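PDB 3G5S: methylenetetrahydrofolate--tRNA-(uracil-5-)-methyltransferase TrmFO from Thermus thermophilus, which catalyses the folate- and FAD-dependent methylation of uridine 54 in tRNA to 5-methyluridine, with NADH or NADPH as the reductant. Local coordinates for residues A[18-23]-A[356-361]; A[144-149]-A[154-159]; A[395-400]-A[411-416]. All coordinates share one frame; numbering follows the deposited sequence.

Contact 1 of 3, residues A[18-23]-A[356-361]; sequences WTLLRL and NAARKA
In the Rossmann-type FAD-binding fold, the end of helix 11-22, which follows the glycine-rich loop, and the residue just after it set L20 and L23 against A357 and A358 of helix 343-361. The backbones come close where the small residues lie: the CA atoms of L20 and A358 are 5.3 Å apart, an approach that a methyl side chain such as that of A358 allows. L20 meets the other helix through one branch alone. Its CG stands beside the backbone N and opposite the carbonyl carbon (chi1 -78°), and from there CD2 reaches the second helix, resting 3.5 Å from A358 N and 3.7 Å from A358 CB. The same methyl grazes A357, with L20 CD2 and A357 CB 4.1 Å apart. L23 brings CD1 to 3.6 Å from A358 CB, so that this one alanine methyl is touched by both leucines. The side chains that meet are all apolar. T19 and L23 also touch L355, one turn before A358 on helix 343-361, while A357 leans on Y332 of strand 331-333. Helix 11-22 follows strand 4-7, the middle strand of the parallel sheet, and helix 343-361 comes after strand 331-333 at its edge; their pairing belongs to the Rossmann-type dinucleotide-binding fold, whose GxGxxG loop here holds the predicted FAD-binding glycines G8, G10 and G13.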
loop_
_atom_site.group_PDB
_atom_site.type_symbol
_atom_site.label_atom_id
_atom_site.label_comp_id
_atom_site.label_asym_id
_atom_site.label_seq_id
_atom_site.Cartn_x
_atom_site.Cartn_y
_atom_site.Cartn_z
ATOM N N TRP A 18 -19.236 0.784 -7.546
ATOM C CA TRP A 18 -20.306 0.094 -6.841
ATOM C C TRP A 18 -20.810 0.920 -5.661
ATOM O O TRP A 18 -22.011 0.952 -5.374
ATOM C CB TRP A 18 -19.812 -1.268 -6.365
ATOM C CG TRP A 18 -20.895 -2.164 -5.871
ATOM C CD1 TRP A 18 -21.039 -2.660 -4.609
ATOM C CD2 TRP A 18 -21.976 -2.702 -6.642
ATOM N NE1 TRP A 18 -22.153 -3.465 -4.543
ATOM C CE2 TRP A 18 -22.745 -3.507 -5.779
ATOM C CE3 TRP A 18 -22.376 -2.568 -7.978
ATOM C CZ2 TRP A 18 -23.888 -4.180 -6.210
ATOM C CZ3 TRP A 18 -23.508 -3.240 -8.404
ATOM C CH2 TRP A 18 -24.251 -4.034 -7.523
ATOM N N THR A 19 -19.893 1.578 -4.964
ATOM C CA THR A 19 -20.269 2.373 -3.806
ATOM C C THR A 19 -21.169 3.542 -4.214
ATOM O O THR A 19 -22.203 3.805 -3.593
ATOM C CB THR A 19 -19.017 2.891 -3.071
ATOM O OG1 THR A 19 -18.115 1.805 -2.823
ATOM C CG2 THR A 19 -19.395 3.525 -1.746
ATOM N N LEU A 20 -20.767 4.237 -5.271
ATOM C CA LEU A 20 -21.573 5.311 -5.819
ATOM C C LEU A 20 -22.965 4.809 -6.210
ATOM O O LEU A 20 -23.982 5.410 -5.851
ATOM C CB LEU A 20 -20.850 5.909 -7.019
ATOM C CG LEU A 20 -19.700 6.855 -6.667
ATOM C CD1 LEU A 20 -18.563 6.758 -7.675
ATOM C CD2 LEU A 20 -20.207 8.279 -6.575
ATOM N N LEU A 21 -23.007 3.702 -6.942
ATOM C CA LEU A 21 -24.270 3.156 -7.423
ATOM C C LEU A 21 -25.193 2.771 -6.268
ATOM O O LEU A 21 -26.399 3.023 -6.318
ATOM C CB LEU A 21 -24.019 1.962 -8.346
ATOM C CG LEU A 21 -23.245 2.283 -9.628
ATOM C CD1 LEU A 21 -22.780 1.009 -10.319
ATOM C CD2 LEU A 21 -24.086 3.138 -10.573
ATOM N N ARG A 22 -24.620 2.163 -5.228
ATOM C CA ARG A 22 -25.380 1.745 -4.045
ATOM C C ARG A 22 -26.042 2.926 -3.358
ATOM O O ARG A 22 -27.105 2.784 -2.748
ATOM C CB ARG A 22 -24.477 1.029 -3.022
ATOM C CG ARG A 22 -23.878 -0.279 -3.497
ATOM C CD ARG A 22 -23.403 -1.126 -2.340
ATOM N NE ARG A 22 -22.054 -0.841 -1.846
ATOM C CZ ARG A 22 -21.720 -0.921 -0.557
ATOM N NH1 ARG A 22 -22.648 -1.202 0.340
ATOM N NH2 ARG A 22 -20.482 -0.684 -0.155
ATOM N N LEU A 23 -25.384 4.079 -3.429
ATOM C CA LEU A 23 -25.900 5.303 -2.832
ATOM C C LEU A 23 -26.773 6.103 -3.803
ATOM O O LEU A 23 -27.167 7.232 -3.511
ATOM C CB LEU A 23 -24.750 6.152 -2.280
ATOM C CG LEU A 23 -24.068 5.523 -1.055
ATOM C CD1 LEU A 23 -22.762 6.233 -0.759
ATOM C CD2 LEU A 23 -24.983 5.535 0.160
ATOM N N ASN A 356 -16.925 8.959 -0.566
ATOM C CA ASN A 356 -16.760 10.396 -0.445
ATOM C C ASN A 356 -17.189 11.167 -1.685
ATOM O O ASN A 356 -17.752 12.251 -1.575
ATOM C CB ASN A 356 -15.353 10.750 0.022
ATOM C CG ASN A 356 -15.182 10.487 1.505
ATOM O OD1 ASN A 356 -16.141 10.626 2.270
ATOM N ND2 ASN A 356 -13.981 10.097 1.917
ATOM N N ALA A 357 -16.958 10.590 -2.859
ATOM C CA ALA A 357 -17.451 11.179 -4.100
ATOM C C ALA A 357 -18.984 11.205 -4.119
ATOM O O ALA A 357 -19.590 12.189 -4.548
ATOM C CB ALA A 357 -16.912 10.411 -5.290
ATOM N N ALA A 358 -19.605 10.123 -3.649
ATOM C CA ALA A 358 -21.059 10.052 -3.579
ATOM C C ALA A 358 -21.573 11.119 -2.628
ATOM O O ALA A 358 -22.542 11.832 -2.916
ATOM C CB ALA A 358 -21.497 8.674 -3.118
ATOM N N ARG A 359 -20.931 11.219 -1.469
ATOM C CA ARG A 359 -21.318 12.238 -0.503
ATOM C C ARG A 359 -21.177 13.649 -1.072
ATOM O O ARG A 359 -22.051 14.498 -0.897
ATOM C CB ARG A 359 -20.552 12.057 0.813
ATOM C CG ARG A 359 -20.998 10.793 1.563
ATOM C CD ARG A 359 -20.158 10.525 2.818
ATOM N NE ARG A 359 -20.218 11.629 3.771
ATOM C CZ ARG A 359 -21.198 11.815 4.650
ATOM N NH1 ARG A 359 -21.168 12.865 5.453
ATOM N NH2 ARG A 359 -22.207 10.954 4.732
ATOM N N LYS A 360 -20.092 13.887 -1.804
ATOM C CA LYS A 360 -19.887 15.181 -2.476
ATOM C C LYS A 360 -21.032 15.507 -3.441
ATOM O O LYS A 360 -21.527 16.651 -3.506
ATOM C CB LYS A 360 -18.578 15.139 -3.269
ATOM C CG LYS A 360 -18.085 16.506 -3.727
ATOM C CD LYS A 360 -17.754 17.373 -2.522
ATOM C CE LYS A 360 -16.519 18.235 -2.769
ATOM N NZ LYS A 360 -16.775 19.522 -3.459
ATOM N N ALA A 361 -21.428 14.494 -4.196
ATOM C CA ALA A 361 -22.527 14.622 -5.148
ATOM C C ALA A 361 -23.830 14.996 -4.433
ATOM O O ALA A 361 -24.695 15.663 -5.010
ATOM C CB ALA A 361 -22.699 13.351 -5.952
#

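Contact 2 of 3, residues A[144-149]-A[154-159]; sequences ALKRRF and LAYYDA. With GSH (glutathione), chain C.
L154 is the firm centre of this contact, wedged beside L145 and K146 of helix 139-149. With CG swung anti to the backbone N (chi1 179°), its CD1 lies 4.1 Å from L145 CB, and its CB sits 4.0 Å from K146 CG, the lysine chain running across it at about a right angle. The other branch is used within its own segment: L154 CD2 lies 3.6 Å above the plane of the Y156 ring, toward its rim, which ties the tyrosine to the same apolar cluster.

The outer side is looser and polar. K146 bends at chi3 (-54°) and carries NZ to the edge of the Y156 ring, near its plane, rather than over its face. The bond from K146 NZ to Y156 OH, 3.2 Å, is weak, and the stronger partner of the ammonium is E143, one turn back on the helix, in a salt bridge. Both K146 and Y156 are partly exposed.

Beyond the corner at Y156, Y157 to A159 line the glutathione pocket. The ligand amine N1 donates to Y157 O at 2.8 Å, and ligand O11 lies over one face of the Y157 ring; A155, before the corner, also reaches the ligand, its CB 3.7 Å from ligand C1.

The short strand 154-155 pairs antiparallel with strand 309-313, whose T311 touches both L154 and Y156. Helix 139-149 flanks L154 and Y156 through A142 as well, and at its end F149 stacks on F325.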
loop_
_atom_site.group_PDB
_atom_site.type_symbol
_atom_site.label_atom_id
_atom_site.label_comp_id
_atom_site.label_asym_id
_atom_site.label_seq_id
_atom_site.Cartn_x
_atom_site.Cartn_y
_atom_site.Cartn_z
ATOM N N ALA A 144 -0.660 14.052 -17.464
ATOM C CA ALA A 144 -1.643 15.031 -17.027
ATOM C C ALA A 144 -1.555 15.283 -15.520
ATOM O O ALA A 144 -1.667 16.423 -15.059
ATOM C CB ALA A 144 -3.043 14.588 -17.417
ATOM N N LEU A 145 -1.354 14.216 -14.752
ATOM C CA LEU A 145 -1.219 14.349 -13.308
ATOM C C LEU A 145 0.050 15.113 -12.929
ATOM O O LEU A 145 0.033 15.951 -12.026
ATOM C CB LEU A 145 -1.229 12.972 -12.644
ATOM C CG LEU A 145 -2.615 12.333 -12.594
ATOM C CD1 LEU A 145 -2.503 10.842 -12.319
ATOM C CD2 LEU A 145 -3.487 13.021 -11.552
ATOM N N LYS A 146 1.150 14.828 -13.618
ATOM C CA LYS A 146 2.383 15.566 -13.379
ATOM C C LYS A 146 2.216 17.050 -13.700
ATOM O O LYS A 146 2.705 17.904 -12.966
ATOM C CB LYS A 146 3.533 14.976 -14.195
ATOM C CG LYS A 146 3.959 13.595 -13.732
ATOM C CD LYS A 146 5.262 13.153 -14.371
ATOM C CE LYS A 146 5.217 13.239 -15.881
ATOM N NZ LYS A 146 6.507 12.803 -16.485
ATOM N N ARG A 147 1.531 17.356 -14.796
ATOM C CA ARG A 147 1.305 18.749 -15.172
ATOM C C ARG A 147 0.519 19.494 -14.095
ATOM O O ARG A 147 0.841 20.629 -13.741
ATOM C CB ARG A 147 0.550 18.843 -16.501
ATOM C CG ARG A 147 1.395 18.640 -17.741
ATOM C CD ARG A 147 0.682 19.185 -18.975
ATOM N NE ARG A 147 -0.652 18.618 -19.144
ATOM C CZ ARG A 147 -0.898 17.466 -19.759
ATOM N NH1 ARG A 147 0.101 16.755 -20.262
ATOM N NH2 ARG A 147 -2.141 17.023 -19.865
ATOM N N ARG A 148 -0.521 18.847 -13.577
ATOM C CA ARG A 148 -1.434 19.496 -12.647
ATOM C C ARG A 148 -0.850 19.587 -11.234
ATOM O O ARG A 148 -1.000 20.608 -10.566
ATOM C CB ARG A 148 -2.780 18.754 -12.662
ATOM C CG ARG A 148 -3.862 19.243 -11.701
ATOM C CD ARG A 148 -4.633 20.464 -12.180
ATOM N NE ARG A 148 -4.943 20.481 -13.609
ATOM C CZ ARG A 148 -6.095 20.094 -14.160
ATOM N NH1 ARG A 148 -7.084 19.615 -13.417
ATOM N NH2 ARG A 148 -6.257 20.191 -15.477
ATOM N N PHE A 149 -0.166 18.532 -10.789
ATOM C CA PHE A 149 0.252 18.447 -9.391
ATOM C C PHE A 149 1.756 18.514 -9.144
ATOM O O PHE A 149 2.177 18.690 -8.004
ATOM C CB PHE A 149 -0.360 17.203 -8.730
ATOM C CG PHE A 149 -1.859 17.223 -8.726
ATOM C CD1 PHE A 149 -2.541 18.097 -7.898
ATOM C CD2 PHE A 149 -2.587 16.403 -9.574
ATOM C CE1 PHE A 149 -3.923 18.145 -7.902
ATOM C CE2 PHE A 149 -3.968 16.447 -9.585
ATOM C CZ PHE A 149 -4.637 17.321 -8.746
ATOM N N LEU A 154 4.640 12.292 -8.703
ATOM C CA LEU A 154 4.240 11.024 -9.289
ATOM C C LEU A 154 5.499 10.210 -9.555
ATOM O O LEU A 154 6.467 10.725 -10.113
ATOM C CB LEU A 154 3.438 11.230 -10.577
ATOM C CG LEU A 154 2.982 9.962 -11.302
ATOM C CD1 LEU A 154 1.665 10.182 -12.029
ATOM C CD2 LEU A 154 4.055 9.471 -12.273
ATOM N N ALA A 155 5.492 8.955 -9.120
ATOM C CA ALA A 155 6.603 8.044 -9.338
ATOM C C ALA A 155 6.184 6.945 -10.301
ATOM O O ALA A 155 4.997 6.628 -10.413
ATOM C CB ALA A 155 7.060 7.453 -8.014
ATOM N N TYR A 156 7.170 6.361 -10.985
ATOM C CA TYR A 156 6.927 5.288 -11.944
ATOM C C TYR A 156 7.377 3.923 -11.435
ATOM O O TYR A 156 7.086 2.907 -12.061
ATOM C CB TYR A 156 7.612 5.587 -13.278
ATOM C CG TYR A 156 6.991 6.740 -14.024
ATOM C CD1 TYR A 156 5.771 6.597 -14.668
ATOM C CD2 TYR A 156 7.620 7.973 -14.077
ATOM C CE1 TYR A 156 5.194 7.656 -15.349
ATOM C CE2 TYR A 156 7.055 9.034 -14.755
ATOM C CZ TYR A 156 5.841 8.870 -15.389
ATOM O OH TYR A 156 5.278 9.929 -16.065
ATOM N N TYR A 157 8.104 3.902 -10.324
ATOM C CA TYR A 157 8.520 2.652 -9.696
ATOM C C TYR A 157 8.539 2.860 -8.196
ATOM O O TYR A 157 8.655 3.988 -7.724
ATOM C CB TYR A 157 9.890 2.180 -10.213
ATOM C CG TYR A 157 11.071 3.073 -9.881
ATOM C CD1 TYR A 157 11.718 2.985 -8.653
ATOM C CD2 TYR A 157 11.566 3.971 -10.816
ATOM C CE1 TYR A 157 12.811 3.790 -8.359
ATOM C CE2 TYR A 157 12.656 4.777 -10.532
ATOM C CZ TYR A 157 13.276 4.681 -9.303
ATOM O OH TYR A 157 14.363 5.481 -9.020
ATOM N N ASP A 158 8.509 1.781 -7.413
ATOM C CA ASP A 158 8.476 1.939 -5.946
ATOM C C ASP A 158 9.812 1.868 -5.169
ATOM O O ASP A 158 10.129 2.776 -4.400
ATOM C CB ASP A 158 7.410 1.044 -5.298
ATOM C CG ASP A 158 7.410 -0.367 -5.840
ATOM O OD1 ASP A 158 8.458 -0.827 -6.344
ATOM O OD2 ASP A 158 6.349 -1.020 -5.744
ATOM N N ALA A 159 10.577 0.797 -5.347
ATOM C CA ALA A 159 11.884 0.689 -4.697
ATOM C C ALA A 159 11.791 0.866 -3.179
ATOM O O ALA A 159 12.512 1.658 -2.584
ATOM C CB ALA A 159 12.867 1.692 -5.292
HETATM N N1 GSH C . 9.787 5.501 -5.655
HETATM C CA1 GSH C . 9.882 6.929 -5.412
HETATM C C1 GSH C . 10.497 7.689 -6.577
HETATM O O11 GSH C . 10.764 6.999 -7.759
HETATM O O12 GSH C . 10.471 8.876 -6.576
HETATM C CB1 GSH C . 10.522 7.287 -4.074
HETATM C CG1 GSH C . 12.045 7.327 -4.006
HETATM C CD1 GSH C . 12.810 6.010 -4.104
HETATM O OE1 GSH C . 12.293 4.991 -4.436
HETATM N N2 GSH C . 14.202 6.041 -3.752
HETATM C CA2 GSH C . 14.969 4.836 -3.710
HETATM C C2 GSH C . 15.266 4.386 -2.283
HETATM O O2 GSH C . 16.188 4.842 -1.693
HETATM C CB2 GSH C . 16.231 5.079 -4.521
HETATM S SG2 GSH C . 17.282 3.646 -4.837
HETATM N N3 GSH C . 14.713 3.111 -1.872
HETATM C CA3 GSH C . 15.102 2.546 -0.597
HETATM C C3 GSH C . 14.461 3.220 0.607
HETATM O O31 GSH C . 15.029 3.339 1.648
HETATM O O32 GSH C . 13.305 3.930 0.351
#

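Contact 3 of 3, residues A[395-400]-A[411-416]; sequences ANWGLV and EKRQAM. With EDO (1,2-ethanediol), chain H.
W397, in the loop between helices 374-384 and 409-429, takes R413 and M416 against its ring. R413 lays its CG over the five-membered ring in a CH-pi contact, 3.8 Å from the centroid and 26° off the normal. The arginine is extended from CG to NE, with its guanidinium plane only 8° from that of the indole. The M416 side chain, a selenomethionine, runs past that of W397 in the opposite sense, and SE makes an oblique Met-aromatic contact with the six-membered ring, 4.4 Å from its centroid.

Among apolar contacts, W397 CZ3 meets M416 CB at 3.5 Å, and V400 CG2 touches M416 SE at 4.0 Å. R413 and M416 are three residues apart, about one helical turn, so the loop docks on one stripe of the C-terminal helix. With W397 cut back to an alanine, a gap is likely to open beneath R413 and M416, and T61 O would lose the indole N-H it accepts.

The polar part lies at the guanidinium edge, where R413 NE donates almost straight to O2 of a bound 1,2-ethanediol, probably from the crystallisation liquor (2.8 Å, 169°). R413 NH2 adds a weak bond to the same oxygen; E300 also hydrogen-bonds the diol.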
loop_
_atom_site.group_PDB
_atom_site.type_symbol
_atom_site.label_atom_id
_atom_site.label_comp_id
_atom_site.label_asym_id
_atom_site.label_seq_id
_atom_site.Cartn_x
_atom_site.Cartn_y
_atom_site.Cartn_z
ATOM N N ALA A 395 -1.698 -3.379 3.832
ATOM C CA ALA A 395 -2.250 -3.555 5.174
ATOM C C ALA A 395 -1.283 -4.321 6.076
ATOM O O ALA A 395 -0.759 -5.360 5.689
ATOM C CB ALA A 395 -3.565 -4.291 5.097
ATOM N N ASN A 396 -1.081 -3.807 7.281
ATOM C CA ASN A 396 -0.222 -4.451 8.266
ATOM C C ASN A 396 -0.566 -3.904 9.647
ATOM O O ASN A 396 -1.174 -2.835 9.767
ATOM C CB ASN A 396 1.264 -4.242 7.940
ATOM C CG ASN A 396 1.686 -2.797 8.061
ATOM O OD1 ASN A 396 1.640 -2.033 7.080
ATOM N ND2 ASN A 396 2.070 -2.393 9.258
ATOM N N TRP A 397 -0.169 -4.631 10.685
ATOM C CA TRP A 397 -0.536 -4.259 12.042
ATOM C C TRP A 397 0.144 -2.997 12.565
ATOM O O TRP A 397 -0.296 -2.442 13.560
ATOM C CB TRP A 397 -0.308 -5.424 13.003
ATOM C CG TRP A 397 -1.227 -6.578 12.778
ATOM C CD1 TRP A 397 -0.869 -7.860 12.479
ATOM C CD2 TRP A 397 -2.661 -6.575 12.880
ATOM N NE1 TRP A 397 -1.986 -8.655 12.382
ATOM C CE2 TRP A 397 -3.098 -7.891 12.624
ATOM C CE3 TRP A 397 -3.614 -5.588 13.154
ATOM C CZ2 TRP A 397 -4.454 -8.244 12.638
ATOM C CZ3 TRP A 397 -4.959 -5.940 13.169
ATOM C CH2 TRP A 397 -5.364 -7.255 12.913
ATOM N N GLY A 398 1.205 -2.534 11.910
ATOM C CA GLY A 398 1.826 -1.283 12.312
ATOM C C GLY A 398 0.964 -0.047 12.087
ATOM O O GLY A 398 1.238 1.008 12.660
ATOM N N LEU A 399 -0.082 -0.182 11.274
ATOM C CA LEU A 399 -0.924 0.948 10.882
ATOM C C LEU A 399 -1.940 1.356 11.940
ATOM O O LEU A 399 -2.486 2.450 11.872
ATOM C CB LEU A 399 -1.677 0.613 9.599
ATOM C CG LEU A 399 -0.808 0.396 8.369
ATOM C CD1 LEU A 399 -1.654 -0.093 7.219
ATOM C CD2 LEU A 399 -0.040 1.653 7.977
ATOM N N VAL A 400 -2.228 0.466 12.887
ATOM C CA VAL A 400 -3.237 0.729 13.915
ATOM C C VAL A 400 -2.557 0.864 15.277
ATOM O O VAL A 400 -1.402 0.475 15.436
ATOM C CB VAL A 400 -4.322 -0.376 13.956
ATOM C CG1 VAL A 400 -5.037 -0.480 12.608
ATOM C CG2 VAL A 400 -3.723 -1.716 14.371
ATOM N N GLU A 411 -1.966 -13.142 20.344
ATOM C CA GLU A 411 -3.052 -12.606 21.144
ATOM C C GLU A 411 -3.265 -11.119 20.891
ATOM O O GLU A 411 -4.401 -10.673 20.767
ATOM C CB GLU A 411 -2.794 -12.871 22.629
ATOM C CG GLU A 411 -2.961 -14.338 23.026
ATOM C CD GLU A 411 -1.737 -15.209 22.746
ATOM O OE1 GLU A 411 -0.657 -14.680 22.413
ATOM O OE2 GLU A 411 -1.857 -16.444 22.886
ATOM N N LYS A 412 -2.182 -10.348 20.809
ATOM C CA LYS A 412 -2.320 -8.920 20.521
ATOM C C LYS A 412 -2.997 -8.700 19.181
ATOM O O LYS A 412 -3.842 -7.818 19.042
ATOM C CB LYS A 412 -0.976 -8.194 20.579
ATOM C CG LYS A 412 -0.514 -7.982 22.002
ATOM C CD LYS A 412 0.630 -7.000 22.127
ATOM C CE LYS A 412 0.933 -6.713 23.593
ATOM N NZ LYS A 412 1.890 -5.586 23.735
ATOM N N ARG A 413 -2.637 -9.511 18.193
ATOM C CA ARG A 413 -3.240 -9.391 16.873
ATOM C C ARG A 413 -4.724 -9.742 16.914
ATOM O O ARG A 413 -5.548 -9.040 16.327
ATOM C CB ARG A 413 -2.476 -10.241 15.857
ATOM C CG ARG A 413 -1.075 -9.714 15.591
ATOM C CD ARG A 413 -0.192 -10.727 14.905
ATOM N NE ARG A 413 1.156 -10.193 14.789
ATOM C CZ ARG A 413 2.242 -10.932 14.608
ATOM N NH1 ARG A 413 2.138 -12.247 14.506
ATOM N NH2 ARG A 413 3.430 -10.348 14.529
ATOM N N GLN A 414 -5.075 -10.809 17.621
ATOM C CA GLN A 414 -6.482 -11.146 17.774
ATOM C C GLN A 414 -7.252 -10.001 18.439
ATOM O O GLN A 414 -8.363 -9.667 18.034
ATOM C CB GLN A 414 -6.631 -12.461 18.551
ATOM C CG GLN A 414 -6.098 -13.678 17.780
ATOM C CD GLN A 414 -6.152 -14.973 18.572
ATOM O OE1 GLN A 414 -6.393 -16.044 18.014
ATOM N NE2 GLN A 414 -5.918 -14.881 19.871
ATOM N N ALA A 415 -6.653 -9.390 19.454
ATOM C CA ALA A 415 -7.267 -8.254 20.125
ATOM C C ALA A 415 -7.426 -7.065 19.179
ATOM O O ALA A 415 -8.467 -6.404 19.190
ATOM C CB ALA A 415 -6.457 -7.861 21.342
HETATM N N MSE A 416 -6.409 -6.804 18.362
HETATM C CA MSE A 416 -6.474 -5.716 17.391
HETATM C C MSE A 416 -7.567 -5.966 16.355
HETATM O O MSE A 416 -8.248 -5.035 15.912
HETATM C CB MSE A 416 -5.129 -5.562 16.681
HETATM C CG MSE A 416 -4.006 -4.999 17.527
HETATM SE SE MSE A 416 -2.397 -4.848 16.437
HETATM C CE MSE A 416 -1.250 -3.886 17.684
HETATM C C1 EDO H . 1.912 -7.320 17.356
HETATM O O1 EDO H . 3.284 -6.915 17.420
HETATM C C2 EDO H . 1.278 -6.773 16.084
HETATM O O2 EDO H . 1.846 -7.436 14.949
#

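From the N terminus, residues 18-23 come early, on the helix after strand 4-7 of the parallel sheet, and find their partner only at 356-361. Contact 1 thus closes a loop of 332 residues and joins that helix to the one after strand 331-333 within the Rossmann-type fold. Contact 2 is nested inside that loop and closes a short turn of four residues between helix 139-149 and strand 154-155, on the way into the glutathione site. Contact 3 follows in series, ten residues separating its segments, and fastens a loop to the C-terminal helix 409-429. None touch: contacts 2 and 3, with centres about 31 Å apart, lie on opposite sides of the chain's centre.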